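Local coordinates for protein putative alpha-galactosidase (Bacteroides fragilis, PDB 4NZJ) that probably releases terminal, non-reducing alpha-D-galactose residues from alpha-galactosides by hydrolysis, at residues Asn129-Leu134 and Ile374-Asp379; Ile183-Ala188 and Cys196-Tyr201; Leu217-Cys222 and Glu233-Met238. One frame throughout, in Å; residues are numbered along the deposited sequence. Where two conformers were deposited one is given.

Interaction 1 (Asn129-Leu134 and Ile374-Asp379); sequences NGMRDL and ILLDPD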
loop_
_atom_site.group_PDB
_atom_site.type_symbol
_atom_site.label_atom_id
_atom_site.label_comp_id
_atom_site.label_asym_id
_atom_site.label_seq_id
_atom_site.Cartn_x
_atom_site.Cartn_y
_atom_site.Cartn_z
ATOM N N ASN A 129 4.518 -16.406 4.591
ATOM C CA ASN A 129 4.983 -16.264 3.204
ATOM C C ASN A 129 5.983 -15.129 2.985
ATOM O O ASN A 129 6.502 -14.981 1.887
ATOM C CB ASN A 129 3.817 -16.182 2.199
ATOM C CG ASN A 129 3.041 -14.877 2.260
ATOM O OD1 ASN A 129 3.451 -13.895 2.880
ATOM N ND2 ASN A 129 1.890 -14.866 1.596
ATOM N N GLY A 130 6.246 -14.345 4.028
ATOM C CA GLY A 130 7.197 -13.248 3.946
ATOM C C GLY A 130 6.582 -11.867 3.849
ATOM O O GLY A 130 7.282 -10.871 4.063
HETATM N N MSE A 131 5.288 -11.778 3.538
HETATM C CA MSE A 131 4.673 -10.470 3.281
HETATM C C MSE A 131 4.718 -9.569 4.494
HETATM O O MSE A 131 5.035 -8.382 4.380
HETATM C CB MSE A 131 3.246 -10.613 2.736
HETATM C CG MSE A 131 3.296 -11.111 1.298
HETATM SE SE MSE A 131 1.488 -11.376 0.566
HETATM C CE MSE A 131 0.903 -9.506 0.506
ATOM N N ARG A 132 4.410 -10.099 5.668
ATOM C CA ARG A 132 4.466 -9.272 6.876
ATOM C C ARG A 132 5.869 -8.696 7.091
ATOM O O ARG A 132 6.020 -7.535 7.476
ATOM C CB ARG A 132 4.004 -10.041 8.110
ATOM C CG ARG A 132 3.853 -9.149 9.336
ATOM C CD ARG A 132 3.432 -9.902 10.590
ATOM N NE ARG A 132 4.454 -10.839 11.039
ATOM C CZ ARG A 132 4.470 -11.424 12.237
ATOM N NH1 ARG A 132 3.517 -11.177 13.128
ATOM N NH2 ARG A 132 5.450 -12.261 12.545
ATOM N N ASP A 133 6.899 -9.482 6.794
ATOM C CA ASP A 133 8.274 -9.015 6.994
ATOM C C ASP A 133 8.790 -8.055 5.933
ATOM O O ASP A 133 9.872 -7.490 6.093
ATOM C CB ASP A 133 9.208 -10.200 7.191
ATOM C CG ASP A 133 9.017 -10.817 8.538
ATOM O OD1 ASP A 133 9.287 -10.108 9.525
ATOM O OD2 ASP A 133 8.546 -11.970 8.618
ATOM N N LEU A 134 8.013 -7.856 4.870
ATOM C CA LEU A 134 8.328 -6.833 3.876
ATOM C C LEU A 134 7.438 -5.597 4.004
ATOM O O LEU A 134 7.528 -4.690 3.178
ATOM C CB LEU A 134 8.275 -7.409 2.449
ATOM C CG LEU A 134 9.598 -7.957 1.901
ATOM C CD1 LEU A 134 10.660 -6.872 1.773
ATOM C CD2 LEU A 134 10.101 -9.102 2.759
ATOM N N ILE A 374 8.062 -11.225 -6.866
ATOM C CA ILE A 374 7.666 -9.878 -7.239
ATOM C C ILE A 374 7.215 -9.093 -6.006
ATOM O O ILE A 374 7.749 -8.021 -5.715
ATOM C CB ILE A 374 6.543 -9.888 -8.297
ATOM C CG1 ILE A 374 7.052 -10.523 -9.597
ATOM C CG2 ILE A 374 6.027 -8.474 -8.529
ATOM C CD1 ILE A 374 5.956 -10.881 -10.582
ATOM N N LEU A 375 6.238 -9.627 -5.275
ATOM C CA LEU A 375 5.618 -8.893 -4.168
ATOM C C LEU A 375 6.561 -8.611 -2.993
ATOM O O LEU A 375 6.309 -7.695 -2.207
ATOM C CB LEU A 375 4.383 -9.642 -3.669
ATOM C CG LEU A 375 3.224 -9.748 -4.654
ATOM C CD1 LEU A 375 2.143 -10.631 -4.061
ATOM C CD2 LEU A 375 2.665 -8.372 -4.976
ATOM N N LEU A 376 7.635 -9.391 -2.870
ATOM C CA LEU A 376 8.576 -9.250 -1.758
ATOM C C LEU A 376 9.885 -8.558 -2.148
ATOM O O LEU A 376 10.848 -8.596 -1.387
ATOM C CB LEU A 376 8.899 -10.620 -1.172
ATOM C CG LEU A 376 7.719 -11.445 -0.659
ATOM C CD1 LEU A 376 8.223 -12.776 -0.127
ATOM C CD2 LEU A 376 6.954 -10.677 0.407
ATOM N N ASP A 377 9.913 -7.913 -3.309
ATOM C CA ASP A 377 11.141 -7.289 -3.824
ATOM C C ASP A 377 11.576 -6.162 -2.879
ATOM O O ASP A 377 10.903 -5.139 -2.810
ATOM C CB ASP A 377 10.889 -6.756 -5.234
ATOM C CG ASP A 377 12.148 -6.287 -5.916
ATOM O OD1 ASP A 377 12.854 -5.430 -5.347
ATOM O OD2 ASP A 377 12.423 -6.776 -7.034
ATOM N N PRO A 378 12.690 -6.347 -2.139
ATOM C CA PRO A 378 12.994 -5.365 -1.087
ATOM C C PRO A 378 13.380 -3.977 -1.598
ATOM O O PRO A 378 13.044 -2.981 -0.962
ATOM C CB PRO A 378 14.171 -5.988 -0.330
ATOM C CG PRO A 378 14.267 -7.399 -0.796
ATOM C CD PRO A 378 13.661 -7.456 -2.157
ATOM N N ASP A 379 14.099 -3.924 -2.716
ATOM C CA ASP A 379 14.543 -2.652 -3.287
ATOM C C ASP A 379 13.369 -1.843 -3.819
ATOM O O ASP A 379 13.308 -0.629 -3.621
ATOM C CB ASP A 379 15.544 -2.883 -4.419
ATOM C CG ASP A 379 16.914 -3.302 -3.923
ATOM O OD1 ASP A 379 17.196 -3.169 -2.718
ATOM O OD2 ASP A 379 17.720 -3.760 -4.753
#
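Leu376 pushes its forked end into the turn formed by Asn129-Leu134. Its branch CD1 lies 3.4 Å from the backbone O of Asn129. The other branch, CD2, sits 3.7 Å from the C of Gly130 and equally close to CA of Met131. With chi1 at -58° the CG is anti to the carbonyl carbon and heads for the turn. Chi2 (179°) sets CD1 anti to CA, so that CD1 faces Asn129 O and CD2 faces Gly130 and Met131. Leu134 lies against the backbone carbonyl of Leu376, with its CG and CD1 both 3.6 Å from Leu376 O. The same CD1 reaches on to Pro378, where CB is 4.2 Å away. Met131, a selenomethionine, crosses Leu376 at about a right angle. It touches with the middle of its chain, CG to Leu376 CD2 at 3.8 Å, and not with its selenium end.

The turn has its own brace. Asn129 OD1 accepts from the N of Met131 at 2.9 Å in an Asx turn. Gly130 leaves helix 116-128 with positive phi. Leu376 in turn lies between helices 369-375 and 378-384, and Asp377 caps the second through Leu380 N. Tyr136 OH bonds to Leu375 O nearby. The contact itself consists of apolar side chains packed on backbone and on one another. It therefore depends on fit of shape and on keeping leucine carbons from water, not on directional polar bonds.

Interaction 2 (Ile183-Ala188 and Cys196-Tyr201); sequences IYSDAA and CGSYGY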
loop_
_atom_site.group_PDB
_atom_site.type_symbol
_atom_site.label_atom_id
_atom_site.label_comp_id
_atom_site.label_asym_id
_atom_site.label_seq_id
_atom_site.Cartn_x
_atom_site.Cartn_y
_atom_site.Cartn_z
ATOM N N ILE A 183 -12.111 -2.142 6.880
ATOM C CA ILE A 183 -13.511 -2.467 6.696
ATOM C C ILE A 183 -14.045 -1.573 5.586
ATOM O O ILE A 183 -13.345 -0.679 5.112
ATOM C CB ILE A 183 -14.308 -2.326 8.018
ATOM C CG1 ILE A 183 -15.552 -3.228 8.015
ATOM C CG2 ILE A 183 -14.668 -0.874 8.308
ATOM C CD1 ILE A 183 -15.999 -3.616 9.404
ATOM N N TYR A 184 -15.271 -1.846 5.167
ATOM C CA TYR A 184 -15.839 -1.237 3.983
ATOM C C TYR A 184 -17.224 -0.689 4.275
ATOM O O TYR A 184 -18.043 -1.349 4.915
ATOM C CB TYR A 184 -15.925 -2.295 2.878
ATOM C CG TYR A 184 -16.713 -1.883 1.656
ATOM C CD1 TYR A 184 -18.091 -1.997 1.629
ATOM C CD2 TYR A 184 -16.076 -1.372 0.526
ATOM C CE1 TYR A 184 -18.821 -1.617 0.518
ATOM C CE2 TYR A 184 -16.798 -0.985 -0.592
ATOM C CZ TYR A 184 -18.173 -1.112 -0.591
ATOM O OH TYR A 184 -18.917 -0.737 -1.690
ATOM N N SER A 185 -17.503 0.511 3.781
ATOM C CA SER A 185 -18.873 0.988 3.709
ATOM C C SER A 185 -19.022 1.892 2.491
ATOM O O SER A 185 -18.147 1.922 1.617
ATOM C CB SER A 185 -19.286 1.703 4.989
ATOM O OG SER A 185 -20.686 1.955 4.983
ATOM N N ASP A 186 -20.144 2.596 2.415
ATOM C CA ASP A 186 -20.502 3.356 1.225
ATOM C C ASP A 186 -21.262 4.599 1.668
ATOM O O ASP A 186 -22.052 4.541 2.626
ATOM C CB ASP A 186 -21.376 2.469 0.334
ATOM C CG ASP A 186 -21.617 3.046 -1.040
ATOM O OD1 ASP A 186 -22.395 4.016 -1.149
ATOM O OD2 ASP A 186 -21.058 2.494 -2.015
ATOM N N ALA A 187 -21.045 5.702 0.953
ATOM C CA ALA A 187 -21.679 6.991 1.254
ATOM C C ALA A 187 -23.095 7.091 0.691
ATOM O O ALA A 187 -23.457 8.071 0.025
ATOM C CB ALA A 187 -20.819 8.126 0.725
ATOM N N ALA A 188 -23.894 6.072 0.980
ATOM C CA ALA A 188 -25.274 6.000 0.531
ATOM C C ALA A 188 -26.017 5.047 1.462
ATOM O O ALA A 188 -25.430 4.486 2.395
ATOM C CB ALA A 188 -25.335 5.502 -0.908
ATOM N N CYS A 196 -26.107 -2.778 3.569
ATOM C CA CYS A 196 -26.333 -1.483 4.217
ATOM C C CYS A 196 -25.095 -0.583 4.178
ATOM O O CYS A 196 -23.996 -1.017 4.517
ATOM C CB CYS A 196 -26.771 -1.680 5.662
ATOM S SG CYS A 196 -27.505 -0.183 6.349
ATOM N N GLY A 197 -25.290 0.670 3.757
ATOM C CA GLY A 197 -24.236 1.691 3.802
ATOM C C GLY A 197 -24.430 2.660 4.967
ATOM O O GLY A 197 -25.326 2.476 5.790
ATOM N N SER A 198 -23.620 3.717 5.002
ATOM C CA SER A 198 -23.508 4.585 6.182
ATOM C C SER A 198 -24.105 5.991 6.048
ATOM O O SER A 198 -24.054 6.771 7.002
ATOM C CB SER A 198 -22.036 4.734 6.566
ATOM O OG SER A 198 -21.487 3.503 7.004
ATOM N N TYR A 199 -24.657 6.338 4.890
ATOM C CA TYR A 199 -25.173 7.694 4.714
ATOM C C TYR A 199 -26.223 8.049 5.771
ATOM O O TYR A 199 -27.213 7.338 5.940
ATOM C CB TYR A 199 -25.744 7.882 3.312
ATOM C CG TYR A 199 -26.287 9.271 3.084
ATOM C CD1 TYR A 199 -25.449 10.373 3.147
ATOM C CD2 TYR A 199 -27.631 9.481 2.811
ATOM C CE1 TYR A 199 -25.929 11.651 2.945
ATOM C CE2 TYR A 199 -28.124 10.759 2.607
ATOM C CZ TYR A 199 -27.265 11.838 2.676
ATOM O OH TYR A 199 -27.741 13.111 2.475
ATOM N N GLY A 200 -25.991 9.154 6.478
ATOM C CA GLY A 200 -26.888 9.620 7.537
ATOM C C GLY A 200 -26.615 9.024 8.912
ATOM O O GLY A 200 -27.213 9.446 9.898
ATOM N N TYR A 201 -25.734 8.028 8.970
ATOM C CA TYR A 201 -25.398 7.344 10.226
ATOM C C TYR A 201 -23.886 7.286 10.415
ATOM O O TYR A 201 -23.357 6.370 11.056
ATOM C CB TYR A 201 -25.965 5.923 10.223
ATOM C CG TYR A 201 -27.475 5.849 10.180
ATOM C CD1 TYR A 201 -28.151 5.862 8.969
ATOM C CD2 TYR A 201 -28.226 5.740 11.348
ATOM C CE1 TYR A 201 -29.533 5.781 8.918
ATOM C CE2 TYR A 201 -29.606 5.658 11.306
ATOM C CZ TYR A 201 -30.257 5.682 10.089
ATOM O OH TYR A 201 -31.633 5.597 10.037
#
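The end of strand 180-186 with the two residues after it meets Cys196-Tyr199 at an angle, residues 185-188 and 196-199 pointing 63° apart and coming within 4.8 Å between Asp186 CA and Gly197 CA, and two backbone bonds join them. Ser198 N gives a nearly straight bond (174°) to Asp186 O at 3.0 Å. Tyr199 N bonds to Ala188 O at 3.2 Å, but from above the carbonyl plane. Ala187 makes an inverse gamma turn between the two acceptors.

Gly197 lies close against this backbone: its CA makes a CA-H...O contact with Ala188 O at 3.3 Å. Beside it the two serines meet. Ser185 OG donates to Ser198 OG at 2.7 Å. The Ser185 hydroxyl is swung away from its own N (chi1 -170°), which brings it to Ser198. Ser198 OG also bonds to Asp205, so the serines form a short polar chain. Tyr199 touches with CB, 3.4 Å from Ala188 CA, while its ring leads off to a cation-pi contact with Arg234. A type II turn from Ser198 to Tyr201 then leads into helix 202-212. This is a beta-alpha loop of a TIM barrel, folded back on the C-terminal end of its own strand.

Interaction 3 (Leu217-Cys222 and Glu233-Met238); sequences LKYDYC and ERYAKM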
loop_
_atom_site.group_PDB
_atom_site.type_symbol
_atom_site.label_atom_id
_atom_site.label_comp_id
_atom_site.label_asym_id
_atom_site.label_seq_id
_atom_site.Cartn_x
_atom_site.Cartn_y
_atom_site.Cartn_z
ATOM N N LEU A 217 -10.909 2.479 6.884
ATOM C CA LEU A 217 -12.217 2.440 6.241
ATOM C C LEU A 217 -12.064 2.767 4.769
ATOM O O LEU A 217 -11.551 3.835 4.426
ATOM C CB LEU A 217 -13.168 3.454 6.873
ATOM C CG LEU A 217 -14.529 3.584 6.177
ATOM C CD1 LEU A 217 -15.297 2.273 6.264
ATOM C CD2 LEU A 217 -15.350 4.737 6.735
ATOM N N LYS A 218 -12.507 1.841 3.920
ATOM C CA LYS A 218 -12.702 2.097 2.503
ATOM C C LYS A 218 -14.142 2.564 2.329
ATOM O O LYS A 218 -15.078 1.856 2.706
ATOM C CB LYS A 218 -12.442 0.831 1.682
ATOM C CG LYS A 218 -12.762 0.988 0.202
ATOM C CD LYS A 218 -12.516 -0.296 -0.571
ATOM C CE LYS A 218 -13.203 -0.261 -1.932
ATOM N NZ LYS A 218 -13.241 -1.618 -2.545
ATOM N N TYR A 219 -14.318 3.746 1.750
ATOM C CA TYR A 219 -15.628 4.382 1.687
ATOM C C TYR A 219 -16.011 4.626 0.231
ATOM O O TYR A 219 -15.499 5.530 -0.428
ATOM C CB TYR A 219 -15.614 5.671 2.505
ATOM C CG TYR A 219 -16.961 6.138 3.027
ATOM C CD1 TYR A 219 -17.857 5.244 3.619
ATOM C CD2 TYR A 219 -17.323 7.486 2.977
ATOM C CE1 TYR A 219 -19.074 5.674 4.115
ATOM C CE2 TYR A 219 -18.540 7.926 3.479
ATOM C CZ TYR A 219 -19.413 7.014 4.050
ATOM O OH TYR A 219 -20.624 7.442 4.557
ATOM N N ASP A 220 -16.914 3.783 -0.252
ATOM C CA ASP A 220 -17.303 3.715 -1.655
ATOM C C ASP A 220 -18.419 4.716 -1.947
ATOM O O ASP A 220 -19.057 5.233 -1.026
ATOM C CB ASP A 220 -17.789 2.287 -1.937
ATOM C CG ASP A 220 -17.524 1.827 -3.348
ATOM O OD1 ASP A 220 -17.328 2.663 -4.257
ATOM O OD2 ASP A 220 -17.514 0.587 -3.538
ATOM N N TYR A 221 -18.656 4.978 -3.229
ATOM C CA TYR A 221 -19.590 6.024 -3.631
ATOM C C TYR A 221 -20.751 5.516 -4.485
ATOM O O TYR A 221 -21.419 6.307 -5.154
ATOM C CB TYR A 221 -18.844 7.175 -4.339
ATOM C CG TYR A 221 -19.610 8.470 -4.252
ATOM C CD1 TYR A 221 -19.850 9.066 -3.018
ATOM C CD2 TYR A 221 -20.131 9.081 -5.390
ATOM C CE1 TYR A 221 -20.575 10.236 -2.917
ATOM C CE2 TYR A 221 -20.858 10.249 -5.296
ATOM C CZ TYR A 221 -21.080 10.822 -4.058
ATOM O OH TYR A 221 -21.819 11.970 -3.952
ATOM N N CYS A 222 -21.029 4.212 -4.456
ATOM C CA CYS A 222 -22.191 3.684 -5.176
ATOM C C CYS A 222 -23.496 4.254 -4.635
ATOM O O CYS A 222 -23.628 4.503 -3.431
ATOM C CB CYS A 222 -22.247 2.158 -5.117
ATOM S SG CYS A 222 -21.057 1.358 -6.211
ATOM N N GLU A 233 -19.030 16.727 0.430
ATOM C CA GLU A 233 -19.671 16.872 1.745
ATOM C C GLU A 233 -19.870 15.526 2.437
ATOM O O GLU A 233 -19.637 15.410 3.647
ATOM C CB GLU A 233 -21.026 17.587 1.634
ATOM C CG GLU A 233 -20.955 19.059 1.249
ATOM C CD GLU A 233 -20.344 19.956 2.314
ATOM O OE1 GLU A 233 -20.083 19.484 3.443
ATOM O OE2 GLU A 233 -20.131 21.152 2.015
ATOM N N ARG A 234 -20.291 14.513 1.683
ATOM C CA ARG A 234 -20.489 13.172 2.246
ATOM C C ARG A 234 -19.166 12.574 2.728
ATOM O O ARG A 234 -19.104 11.945 3.790
ATOM C CB ARG A 234 -21.168 12.244 1.236
ATOM C CG ARG A 234 -22.596 12.651 0.915
ATOM C CD ARG A 234 -23.357 11.553 0.189
ATOM N NE ARG A 234 -24.700 12.006 -0.154
ATOM C CZ ARG A 234 -25.714 11.220 -0.512
ATOM N NH1 ARG A 234 -25.578 9.903 -0.585
ATOM N NH2 ARG A 234 -26.888 11.767 -0.791
ATOM N N TYR A 235 -18.103 12.789 1.962
ATOM C CA TYR A 235 -16.779 12.336 2.378
ATOM C C TYR A 235 -16.278 13.136 3.573
ATOM O O TYR A 235 -15.705 12.571 4.495
ATOM C CB TYR A 235 -15.787 12.357 1.211
ATOM C CG TYR A 235 -15.936 11.134 0.344
ATOM C CD1 TYR A 235 -15.502 9.891 0.792
ATOM C CD2 TYR A 235 -16.558 11.202 -0.900
ATOM C CE1 TYR A 235 -15.663 8.756 0.022
ATOM C CE2 TYR A 235 -16.719 10.070 -1.681
ATOM C CZ TYR A 235 -16.274 8.851 -1.213
ATOM O OH TYR A 235 -16.437 7.723 -1.981
ATOM N N ALA A 236 -16.524 14.444 3.579
ATOM C CA ALA A 236 -16.123 15.269 4.724
ATOM C C ALA A 236 -16.825 14.830 6.011
ATOM O O ALA A 236 -16.208 14.784 7.071
ATOM C CB ALA A 236 -16.387 16.736 4.447
ATOM N N LYS A 237 -18.115 14.520 5.908
ATOM C CA LYS A 237 -18.920 14.084 7.052
ATOM C C LYS A 237 -18.354 12.813 7.686
ATOM O O LYS A 237 -18.189 12.740 8.908
ATOM C CB LYS A 237 -20.369 13.846 6.611
ATOM C CG LYS A 237 -21.303 13.314 7.691
ATOM C CD LYS A 237 -21.699 14.384 8.687
ATOM C CE LYS A 237 -22.595 13.806 9.775
ATOM N NZ LYS A 237 -23.839 13.194 9.227
HETATM N N MSE A 238 -18.053 11.811 6.862
HETATM C CA MSE A 238 -17.487 10.565 7.389
HETATM C C MSE A 238 -16.095 10.813 7.927
HETATM O O MSE A 238 -15.705 10.216 8.926
HETATM C CB MSE A 238 -17.501 9.443 6.347
HETATM C CG MSE A 238 -16.814 8.156 6.815
HETATM SE SE MSE A 238 -17.585 7.427 8.487
HETATM C CE MSE A 238 -18.968 6.302 7.654
HETATM O O HOH W 1 -21.234 10.056 4.185
#
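Met238, a selenomethionine, lies over one face of the Tyr219 ring and meets Leu217 tip to tip. Its CG stands 3.9 Å from the Tyr219 ring centroid, close to the ring normal, a CH-pi contact. Bends at chi2 and chi3 bring the terminal CE back to Tyr219 CE1 at 3.6 Å. The selenium stays higher above the same face, with SE 5.0 Å from the Tyr219 centroid, a more distant Met-aromatic contact. Leu217 CD2 touches Met238 CG at 3.7 Å.

Next come the tyrosines. The Tyr235 ring is nearly perpendicular to that of Tyr219 (89°), with CE1 against CD2 of Tyr219 at 3.6 Å. On Tyr221 it meets CD1 through CE2 at 3.5 Å; these planes are 29° apart and the rings barely overlap.

Polar groups lie farther out. Tyr235 OH donates to the backbone O of Tyr219 at 2.8 Å, tilted from the carbonyl plane, and so ties the helix to the strand. A water accepts a hydrogen bond from Tyr219 OH at 2.7 Å and donates one to Arg234 O. Arg234 pairs with Glu230, and Tyr221 OH bonds to Pro225 O. Asp220 points away from the helix; its OD2 meets Tyr184 and a bound glycerol, probably from crystallisation. Strand 217-220 and helix 233-238 run nearly antiparallel, 158° between their directions, as expected for the beta-alpha-beta unit 216-220, 228-243, 250-254 of a TIM barrel.

How the interactions relate
All three contacts belong to the predicted alpha-galactosidase region that forms the TIM barrel. Along the chain, interaction 1 begins first and ends last: its segments are about 240 residues apart and span the other two, which follow one another. Interactions 2 and 3 have centres about 7 Å apart and touch. Their strands 180-186 and 216-220 are neighbours in the eight-stranded parallel sheet, and a probable backbone bond from Ala187 N to Asp220 O joins the two contacts. Interaction 1 lies on the opposite side of the chain's centre, its centre 33 Å from interaction 2 and 31 Å from interaction 3. It joins early and late parts of the barrel, while the other two build adjacent beta-alpha units.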